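Local coordinates for putative uncharacterized protein (Pyrococcus furiosus, PDB 3VR0), which acts as an archaeal proteasome activator and is homologous to proteasome assembly chaperones of the PAC2 family, at residues V219-A224 against E246-T251; E51-E56 against L237-T242; V45-A50 against I104-T109; E152-A157 against L211-G216. One frame throughout, in Å; residues are numbered along the deposited sequence.

In the fold
Helix 45-57 enters two of the contacts. Its N-terminal half lies on strand 102-107 in contact 3, closing a loop of 53 residues; its C-terminal half meets the loop 237-242 in contact 2, which joins it to a part of the chain 180 residues further on. These two cross along the sequence. Contact 4 pairs strands 155-159 and 206-214 within the large mixed sheet and falls wholly between the two ends of contact 2. Contact 1 folds helix 242-256 back on the start of helix 221-235 and crosses contact 2. Together they tie the C-terminal helices to helix 45-57 and that helix to the sheet.

Contact 1 (V219-A224 against E246-T251); sequences VDAKAA and ERAKET
R247 and A248 set the predicted coiled-coil helix 242-256 against the first turn of helix 221-235, the two forming a helical hairpin at the C-terminal end of the PAC2 fold. R247 reaches across with its aliphatic part first: its CB lies 3.7 Å from A221 CB, and CG and CD run on past the same methyl. CG is anti to the backbone N (chi1 -169°) and the chain stays extended to NE, which carries the guanidinium to V219, where CG1 stands 3.9 Å from R247 NE. L48 of helix 45-57 touches V219, A221 and R247. At A248 the backbones come closest, with the CA atoms of A221 and A248 4.9 Å apart, a spacing that small side chains permit. A221 CB approaches A248 N to 3.6 Å, while A248 CB packs on K222 CB at 3.7 Å. Beyond that methylene the K222 chain bends away, and its NZ forms a salt bridge with E152. T251 OG1 donates to A248 O of its own helix, 3.1 Å away. No hydrogen bond joins the segments; D220 instead caps its own helix, OD1 accepting from A223 N at 3.2 Å, above the carboxylate plane.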
# COMPACT_ATOMS: atom_id res chain seq x y z
N VAL C 219 1.74 7.58 28.84
CA VAL C 219 0.88 8.75 28.84
C VAL C 219 1.53 9.85 29.68
O VAL C 219 1.60 9.75 30.89
CB VAL C 219 -0.49 8.43 29.36
CG1 VAL C 219 -1.40 9.61 29.18
CG2 VAL C 219 -1.06 7.24 28.62
N ASP C 220 2.03 10.89 29.02
CA ASP C 220 2.89 11.89 29.64
C ASP C 220 2.17 13.22 30.00
O ASP C 220 2.35 14.24 29.34
CB ASP C 220 4.08 12.14 28.73
CG ASP C 220 5.24 12.77 29.44
OD1 ASP C 220 5.09 13.22 30.60
OD2 ASP C 220 6.32 12.84 28.83
N ALA C 221 1.36 13.18 31.05
CA ALA C 221 0.59 14.35 31.50
C ALA C 221 1.45 15.54 31.79
O ALA C 221 1.01 16.67 31.54
CB ALA C 221 -0.26 14.01 32.70
N LYS C 222 2.68 15.32 32.30
CA LYS C 222 3.57 16.42 32.71
C LYS C 222 4.22 17.15 31.52
O LYS C 222 4.43 18.37 31.56
CB LYS C 222 4.65 15.91 33.71
CG LYS C 222 5.80 16.88 34.08
CD LYS C 222 6.43 16.46 35.45
CE LYS C 222 7.95 16.76 35.54
NZ LYS C 222 8.27 18.23 35.68
N ALA C 223 4.58 16.40 30.47
CA ALA C 223 5.07 17.08 29.30
C ALA C 223 3.90 17.82 28.61
O ALA C 223 4.07 18.90 28.08
CB ALA C 223 5.85 16.13 28.33
N ALA C 224 2.72 17.22 28.66
CA ALA C 224 1.49 17.85 28.14
C ALA C 224 1.29 19.23 28.81
O ALA C 224 1.08 20.26 28.13
CB ALA C 224 0.29 16.96 28.38
N GLU C 246 -2.20 16.26 38.61
CA GLU C 246 -2.72 15.08 39.28
C GLU C 246 -2.54 13.80 38.49
O GLU C 246 -2.36 12.73 39.07
CB GLU C 246 -4.19 15.28 39.61
CG GLU C 246 -4.41 16.18 40.83
CD GLU C 246 -5.89 16.43 41.10
OE1 GLU C 246 -6.21 17.15 42.08
OE2 GLU C 246 -6.72 15.90 40.33
N ARG C 247 -2.60 13.89 37.16
CA ARG C 247 -2.36 12.70 36.34
C ARG C 247 -0.86 12.38 36.29
O ARG C 247 -0.48 11.22 36.32
CB ARG C 247 -2.93 12.87 34.93
CG ARG C 247 -2.96 11.59 34.10
CD ARG C 247 -3.69 11.84 32.80
NE ARG C 247 -3.93 10.61 32.03
CZ ARG C 247 -4.98 10.43 31.23
NH1 ARG C 247 -5.89 11.40 31.09
NH2 ARG C 247 -5.14 9.29 30.57
N ALA C 248 -0.01 13.40 36.22
CA ALA C 248 1.43 13.17 36.23
C ALA C 248 1.86 12.50 37.54
O ALA C 248 2.65 11.56 37.53
CB ALA C 248 2.20 14.45 35.99
N LYS C 249 1.33 13.00 38.66
CA LYS C 249 1.60 12.42 39.98
C LYS C 249 1.13 10.97 40.04
O LYS C 249 1.92 10.11 40.42
CB LYS C 249 1.01 13.28 41.11
CG LYS C 249 2.02 14.27 41.77
CD LYS C 249 3.07 14.83 40.76
CE LYS C 249 3.94 15.97 41.34
NZ LYS C 249 5.08 15.51 42.21
N GLU C 250 -0.10 10.69 39.64
CA GLU C 250 -0.59 9.31 39.64
C GLU C 250 0.28 8.36 38.78
O GLU C 250 0.59 7.25 39.21
CB GLU C 250 -2.09 9.21 39.29
CG GLU C 250 -2.61 7.76 39.04
CD GLU C 250 -4.04 7.50 39.57
OE1 GLU C 250 -4.23 7.44 40.81
OE2 GLU C 250 -4.97 7.34 38.74
N THR C 251 0.69 8.79 37.59
CA THR C 251 1.50 7.93 36.71
C THR C 251 2.94 7.78 37.21
O THR C 251 3.57 6.74 37.00
CB THR C 251 1.49 8.39 35.22
OG1 THR C 251 2.14 9.66 35.10
CG2 THR C 251 0.07 8.47 34.65

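Contact 2 (E51-E56 against L237-T242)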
# COMPACT_ATOMS: atom_id res chain seq x y z
N GLU C 51 -7.05 17.97 24.81
CA GLU C 51 -8.24 17.59 25.59
C GLU C 51 -8.39 18.46 26.84
O GLU C 51 -9.51 18.84 27.22
CB GLU C 51 -8.21 16.14 26.01
CG GLU C 51 -8.48 15.18 24.85
CD GLU C 51 -8.37 13.74 25.30
OE1 GLU C 51 -7.58 13.47 26.24
OE2 GLU C 51 -9.10 12.89 24.78
N HIS C 52 -7.27 18.77 27.47
CA HIS C 52 -7.31 19.60 28.65
C HIS C 52 -7.74 21.00 28.25
O HIS C 52 -8.51 21.64 28.95
CB HIS C 52 -5.97 19.66 29.37
CG HIS C 52 -6.05 20.36 30.68
ND1 HIS C 52 -6.92 19.95 31.68
CD2 HIS C 52 -5.42 21.45 31.16
CE1 HIS C 52 -6.81 20.76 32.72
NE2 HIS C 52 -5.89 21.67 32.44
N LEU C 53 -7.25 21.46 27.10
CA LEU C 53 -7.63 22.77 26.61
C LEU C 53 -9.12 22.79 26.24
O LEU C 53 -9.83 23.72 26.61
CB LEU C 53 -6.73 23.25 25.48
CG LEU C 53 -6.94 24.65 24.91
CD1 LEU C 53 -6.60 25.78 25.94
CD2 LEU C 53 -6.07 24.76 23.66
N ILE C 54 -9.60 21.77 25.55
CA ILE C 54 -11.03 21.65 25.27
C ILE C 54 -11.84 21.84 26.55
O ILE C 54 -12.76 22.67 26.60
CB ILE C 54 -11.43 20.27 24.66
CG1 ILE C 54 -10.67 19.92 23.35
CG2 ILE C 54 -12.94 20.13 24.52
CD1 ILE C 54 -10.75 20.86 22.39
N GLN C 55 -11.50 21.03 27.56
CA GLN C 55 -12.24 20.99 28.84
C GLN C 55 -12.25 22.30 29.59
O GLN C 55 -13.29 22.74 30.00
CB GLN C 55 -11.74 19.90 29.78
CG GLN C 55 -12.03 18.51 29.29
CD GLN C 55 -13.52 18.30 29.02
OE1 GLN C 55 -13.92 18.00 27.88
NE2 GLN C 55 -14.36 18.47 30.07
N GLU C 56 -11.09 22.92 29.75
CA GLU C 56 -11.00 24.15 30.53
C GLU C 56 -11.66 25.35 29.84
O GLU C 56 -12.13 26.26 30.51
CB GLU C 56 -9.55 24.46 30.87
CG GLU C 56 -8.91 23.36 31.74
CD GLU C 56 -9.72 23.11 33.03
OE1 GLU C 56 -10.05 24.11 33.69
OE2 GLU C 56 -10.03 21.94 33.37
N LEU C 237 -3.86 33.25 27.51
CA LEU C 237 -4.90 32.63 28.34
C LEU C 237 -4.27 32.06 29.56
O LEU C 237 -3.12 31.63 29.52
CB LEU C 237 -5.60 31.49 27.59
CG LEU C 237 -6.33 31.90 26.32
CD1 LEU C 237 -6.58 30.66 25.51
CD2 LEU C 237 -7.63 32.70 26.62
N GLU C 238 -5.04 32.00 30.65
CA GLU C 238 -4.57 31.30 31.84
C GLU C 238 -5.53 30.18 32.14
O GLU C 238 -6.73 30.37 32.23
CB GLU C 238 -4.35 32.26 33.02
CG GLU C 238 -3.31 33.37 32.70
CD GLU C 238 -2.95 34.26 33.89
OE1 GLU C 238 -2.84 35.50 33.67
OE2 GLU C 238 -2.77 33.72 35.03
N ILE C 239 -4.99 28.98 32.23
CA ILE C 239 -5.83 27.81 32.29
C ILE C 239 -5.34 27.08 33.51
O ILE C 239 -4.14 27.04 33.76
CB ILE C 239 -5.73 27.02 30.95
CG1 ILE C 239 -6.91 27.41 30.06
CG2 ILE C 239 -5.79 25.55 31.12
CD1 ILE C 239 -6.62 28.54 29.15
N ASP C 240 -6.26 26.54 34.28
CA ASP C 240 -5.91 25.77 35.44
C ASP C 240 -5.33 24.40 35.01
O ASP C 240 -6.02 23.60 34.39
CB ASP C 240 -7.14 25.59 36.36
CG ASP C 240 -6.79 24.94 37.69
OD1 ASP C 240 -5.57 24.86 38.00
OD2 ASP C 240 -7.70 24.50 38.43
N MET C 241 -4.07 24.15 35.36
CA MET C 241 -3.35 22.90 35.04
C MET C 241 -3.47 21.75 36.06
O MET C 241 -2.83 20.70 35.91
CB MET C 241 -1.86 23.20 34.78
CG MET C 241 -1.63 24.23 33.68
SD MET C 241 -2.18 23.61 32.04
CE MET C 241 -1.62 24.97 31.06
N THR C 242 -4.31 21.94 37.07
CA THR C 242 -4.46 20.98 38.18
C THR C 242 -4.63 19.54 37.72
O THR C 242 -3.86 18.66 38.12
CB THR C 242 -5.64 21.35 39.13
OG1 THR C 242 -5.38 22.61 39.75
CG2 THR C 242 -5.83 20.28 40.21
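The imidazole of H52 has E56 CG over one face, 3.4 Å above the plane and offset toward the rim, while at its edge NE2 meets the backbone carbonyl of D240. This H52 NE2 to D240 O hydrogen bond measures 2.7 Å, bent to 148° at the hydrogen; the oxygen lies near the ring plane, and the donor is tilted 20° from the carbonyl plane. M241 SD also comes to the edge, 4.0 Å from H52 CD2, as a sulfur-aromatic contact. The ring gets there because CG is anti to the backbone N (chi1 -172°), and the bond to D240 O then limits its rotation. NE2 evidently carries the proton it donates to D240 O. E56, one turn on, folds at chi2 and lays its CB and CG obliquely across I239, with I239 CG2 3.9 Å from E56 CG. L53 adds its methyl CD1, 4.2 Å from I239 CD1. D240 turns its carboxylate to T242, whose OG1 lies 2.9 Å from D240 OD1 on the syn side. L228 of helix 221-235 and A243 and L244 of helix 242-256 also touch H52. A buried side chain of helix 45-57 thus pins the backbone of an interhelical loop, here the connection that leads through the N-cap residue M241 into helix 242-256.

Contact 3 (V45-A50 against I104-T109); sequences VGKLAA and IVTGDT
Helix 45-57 packs over the large mixed sheet of this alpha/beta fold, and here the side chains of K47 and A50 meet strand 102-107 from I104 to its last residue, G107. The short helix and strand axes pass 8.6 Å apart and run at 122° to each other. K47 is the long arm of the contact. With CG anti to the backbone N (chi1 -179°) and the chain extended beyond it, the lysine runs to the end of the strand, where NZ donates to G107 O at 2.9 Å. The ammonium comes from above the carbonyl plane. On the way, K47 CG passes 3.6 Å from T106 OG1, the two side chains crossing at about a right angle; that hydroxyl is hydrogen-bonded to G38 O rather than to the lysine. One helical turn on, A50 points its methyl at the strand and packs on I104, CB to CG2 at 3.8 Å. I104 also touches L53 and I54 of the same helix, as well as I36 of the adjacent strand. G107 is extended to backbone angles (phi 164°) that belong to glycine. The contact therefore changes character along the strand, from hydrocarbon packing at I104 to a charged grip at G107. D108 OD1 lies 5.2 Å from K47 NZ, not in contact, and may still steady the ammonium electrostatically, although the salt bridge of D108 is with R77.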
# COMPACT_ATOMS: atom_id res chain seq x y z
N VAL C 45 1.16 13.38 24.22
CA VAL C 45 1.41 14.74 24.67
C VAL C 45 0.45 15.76 24.08
O VAL C 45 -0.21 16.48 24.82
CB VAL C 45 2.86 15.22 24.34
CG1 VAL C 45 2.98 16.72 24.57
CG2 VAL C 45 3.89 14.49 25.16
N GLY C 46 0.42 15.84 22.74
CA GLY C 46 -0.46 16.76 22.00
C GLY C 46 -1.91 16.50 22.35
O GLY C 46 -2.67 17.42 22.58
N LYS C 47 -2.29 15.22 22.40
CA LYS C 47 -3.65 14.86 22.73
C LYS C 47 -4.12 15.27 24.15
O LYS C 47 -5.21 15.82 24.30
CB LYS C 47 -3.90 13.38 22.52
CG LYS C 47 -5.33 12.99 22.84
CD LYS C 47 -5.58 11.53 22.54
CE LYS C 47 -7.05 11.18 22.77
NZ LYS C 47 -7.45 10.04 21.89
N LEU C 48 -3.31 14.99 25.17
CA LEU C 48 -3.64 15.38 26.55
C LEU C 48 -3.77 16.86 26.66
O LEU C 48 -4.70 17.36 27.25
CB LEU C 48 -2.57 14.94 27.55
CG LEU C 48 -2.55 13.47 27.94
CD1 LEU C 48 -1.31 13.27 28.78
CD2 LEU C 48 -3.79 13.10 28.73
N ALA C 49 -2.80 17.55 26.08
CA ALA C 49 -2.78 18.99 26.00
C ALA C 49 -4.08 19.50 25.34
O ALA C 49 -4.75 20.35 25.91
CB ALA C 49 -1.58 19.43 25.25
N ALA C 50 -4.46 18.98 24.17
CA ALA C 50 -5.67 19.47 23.49
C ALA C 50 -6.94 19.18 24.26
O ALA C 50 -7.80 20.06 24.36
CB ALA C 50 -5.78 18.96 22.03
N ILE C 104 -9.82 23.56 17.55
CA ILE C 104 -8.95 22.59 18.12
C ILE C 104 -9.36 21.23 17.59
O ILE C 104 -10.52 20.87 17.65
CB ILE C 104 -9.00 22.60 19.69
CG1 ILE C 104 -8.66 23.99 20.23
CG2 ILE C 104 -8.01 21.51 20.27
CD1 ILE C 104 -9.12 24.20 21.71
N VAL C 105 -8.41 20.49 17.03
CA VAL C 105 -8.73 19.14 16.56
C VAL C 105 -8.02 18.14 17.47
O VAL C 105 -6.88 18.36 17.86
CB VAL C 105 -8.30 18.89 15.07
CG1 VAL C 105 -6.78 19.03 14.86
CG2 VAL C 105 -8.77 17.53 14.58
N THR C 106 -8.72 17.07 17.80
CA THR C 106 -8.13 15.90 18.42
C THR C 106 -8.85 14.66 17.85
O THR C 106 -9.66 14.75 16.94
CB THR C 106 -8.18 15.98 19.99
OG1 THR C 106 -7.35 14.96 20.55
CG2 THR C 106 -9.60 15.82 20.58
N GLY C 107 -8.58 13.48 18.39
CA GLY C 107 -9.26 12.30 17.89
C GLY C 107 -8.63 10.99 18.30
O GLY C 107 -7.70 10.95 19.11
N ASP C 108 -9.20 9.91 17.79
CA ASP C 108 -8.75 8.58 18.13
C ASP C 108 -7.33 8.25 17.58
O ASP C 108 -6.61 7.46 18.19
CB ASP C 108 -9.71 7.54 17.56
CG ASP C 108 -11.14 7.70 18.07
OD1 ASP C 108 -11.35 7.76 19.29
OD2 ASP C 108 -12.07 7.70 17.24
N THR C 109 -6.94 8.79 16.43
CA THR C 109 -5.84 8.17 15.71
C THR C 109 -5.38 9.09 14.64
O THR C 109 -6.06 10.10 14.31
CB THR C 109 -6.28 6.82 14.97
OG1 THR C 109 -5.14 6.16 14.41
CG2 THR C 109 -7.30 7.08 13.84

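Contact 4 (E152-A157 against L211-G216)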
# COMPACT_ATOMS: atom_id res chain seq x y z
N GLU C 152 13.02 18.95 34.44
CA GLU C 152 11.90 19.62 33.78
C GLU C 152 11.87 19.38 32.26
O GLU C 152 12.87 19.58 31.56
CB GLU C 152 11.87 21.12 34.13
CG GLU C 152 11.61 21.38 35.63
CD GLU C 152 10.31 20.74 36.15
OE1 GLU C 152 10.38 19.71 36.87
OE2 GLU C 152 9.21 21.26 35.84
N PRO C 153 10.71 18.90 31.76
CA PRO C 153 10.56 18.72 30.32
C PRO C 153 10.77 20.05 29.58
O PRO C 153 10.25 21.09 29.98
CB PRO C 153 9.14 18.18 30.17
CG PRO C 153 8.44 18.51 31.47
CD PRO C 153 9.54 18.38 32.49
N ARG C 154 11.62 20.00 28.56
CA ARG C 154 11.84 21.12 27.69
C ARG C 154 10.81 21.07 26.52
O ARG C 154 10.20 20.02 26.28
CB ARG C 154 13.29 21.10 27.18
CG ARG C 154 14.34 20.96 28.33
CD ARG C 154 15.75 21.39 27.99
NE ARG C 154 16.29 20.86 26.73
CZ ARG C 154 17.03 19.75 26.62
NH1 ARG C 154 17.50 19.39 25.42
NH2 ARG C 154 17.31 19.00 27.68
N VAL C 155 10.62 22.20 25.83
CA VAL C 155 9.70 22.31 24.70
C VAL C 155 10.44 22.80 23.48
O VAL C 155 11.04 23.85 23.53
CB VAL C 155 8.51 23.29 25.00
CG1 VAL C 155 7.85 23.79 23.69
CG2 VAL C 155 7.52 22.60 25.88
N LEU C 156 10.38 22.04 22.37
CA LEU C 156 11.14 22.41 21.20
C LEU C 156 10.22 23.07 20.18
O LEU C 156 9.13 22.55 19.90
CB LEU C 156 11.76 21.17 20.58
CG LEU C 156 12.52 20.15 21.44
CD1 LEU C 156 12.99 19.02 20.52
CD2 LEU C 156 13.72 20.81 22.08
N ALA C 157 10.69 24.17 19.60
CA ALA C 157 9.89 25.05 18.77
C ALA C 157 10.50 25.14 17.40
O ALA C 157 11.72 25.19 17.28
CB ALA C 157 9.81 26.48 19.38
N LEU C 211 6.89 20.90 20.54
CA LEU C 211 6.99 19.50 20.92
C LEU C 211 7.74 19.37 22.24
O LEU C 211 8.80 19.96 22.42
CB LEU C 211 7.73 18.69 19.84
CG LEU C 211 7.18 18.61 18.41
CD1 LEU C 211 8.13 17.81 17.56
CD2 LEU C 211 5.85 17.92 18.43
N GLY C 212 7.18 18.57 23.14
CA GLY C 212 7.74 18.39 24.43
C GLY C 212 8.51 17.10 24.56
O GLY C 212 8.07 16.04 24.07
N GLU C 213 9.64 17.18 25.26
CA GLU C 213 10.45 16.01 25.56
C GLU C 213 9.66 15.03 26.39
O GLU C 213 9.02 15.39 27.36
CB GLU C 213 11.74 16.39 26.29
CG GLU C 213 12.74 17.07 25.40
CD GLU C 213 13.93 17.62 26.19
OE1 GLU C 213 13.77 17.88 27.42
OE2 GLU C 213 15.01 17.80 25.57
N SER C 214 9.71 13.77 25.98
CA SER C 214 8.93 12.72 26.58
C SER C 214 9.66 11.39 26.41
O SER C 214 10.39 11.20 25.43
CB SER C 214 7.58 12.61 25.88
OG SER C 214 6.80 11.62 26.52
N LEU C 215 9.43 10.47 27.34
CA LEU C 215 9.97 9.11 27.25
C LEU C 215 9.27 8.42 26.09
O LEU C 215 9.90 7.74 25.27
CB LEU C 215 9.79 8.35 28.56
CG LEU C 215 10.44 8.94 29.84
CD1 LEU C 215 10.32 7.94 31.01
CD2 LEU C 215 11.92 9.42 29.65
N GLY C 216 7.95 8.60 26.02
CA GLY C 216 7.22 8.27 24.81
C GLY C 216 6.30 7.08 24.88
O GLY C 216 5.32 7.02 24.13
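L211 O is gripped twice by the neighbouring strand: L156 N donates to it at 2.6 Å, and V155 CA adds a CA-H...O contact. With L211 N to L156 O at 2.9 Å, L156 and L211 form an antiparallel hydrogen-bonded pair. Next to it V155 and G212 make a non-hydrogen-bonded pair whose CA atoms approach to 4.4 Å. R154 O likewise has two partners, E213 N donating at 3.1 Å and G212 CA giving a CA-H...O contact. E213 also closes on R154 with both carboxylate oxygens. OE1 accepts from R154 N at 3.2 Å, the N-H coming from above the carboxylate plane, while OE2 lies over one face of the guanidinium, 3.0 Å from R154 NH1. The two planes stand 77° apart and no N-H points at OE2, making this salt bridge one of charge alone. R154 is bent at chi3 (-48°), which folds the guanidinium back over the glutamate; E213, extended beyond CG, brings its carboxylate to that face. L156 and L211 turn their side chains to the same face of the sheet, where both touch Y144. V155 faces the other way, onto V227 of helix 221-235. Strand 206-214 thus lies between strand 155-159 on one side and strand 137-145 on the other, with strand 179-181 outside strand 155-159 at the end of the sheet.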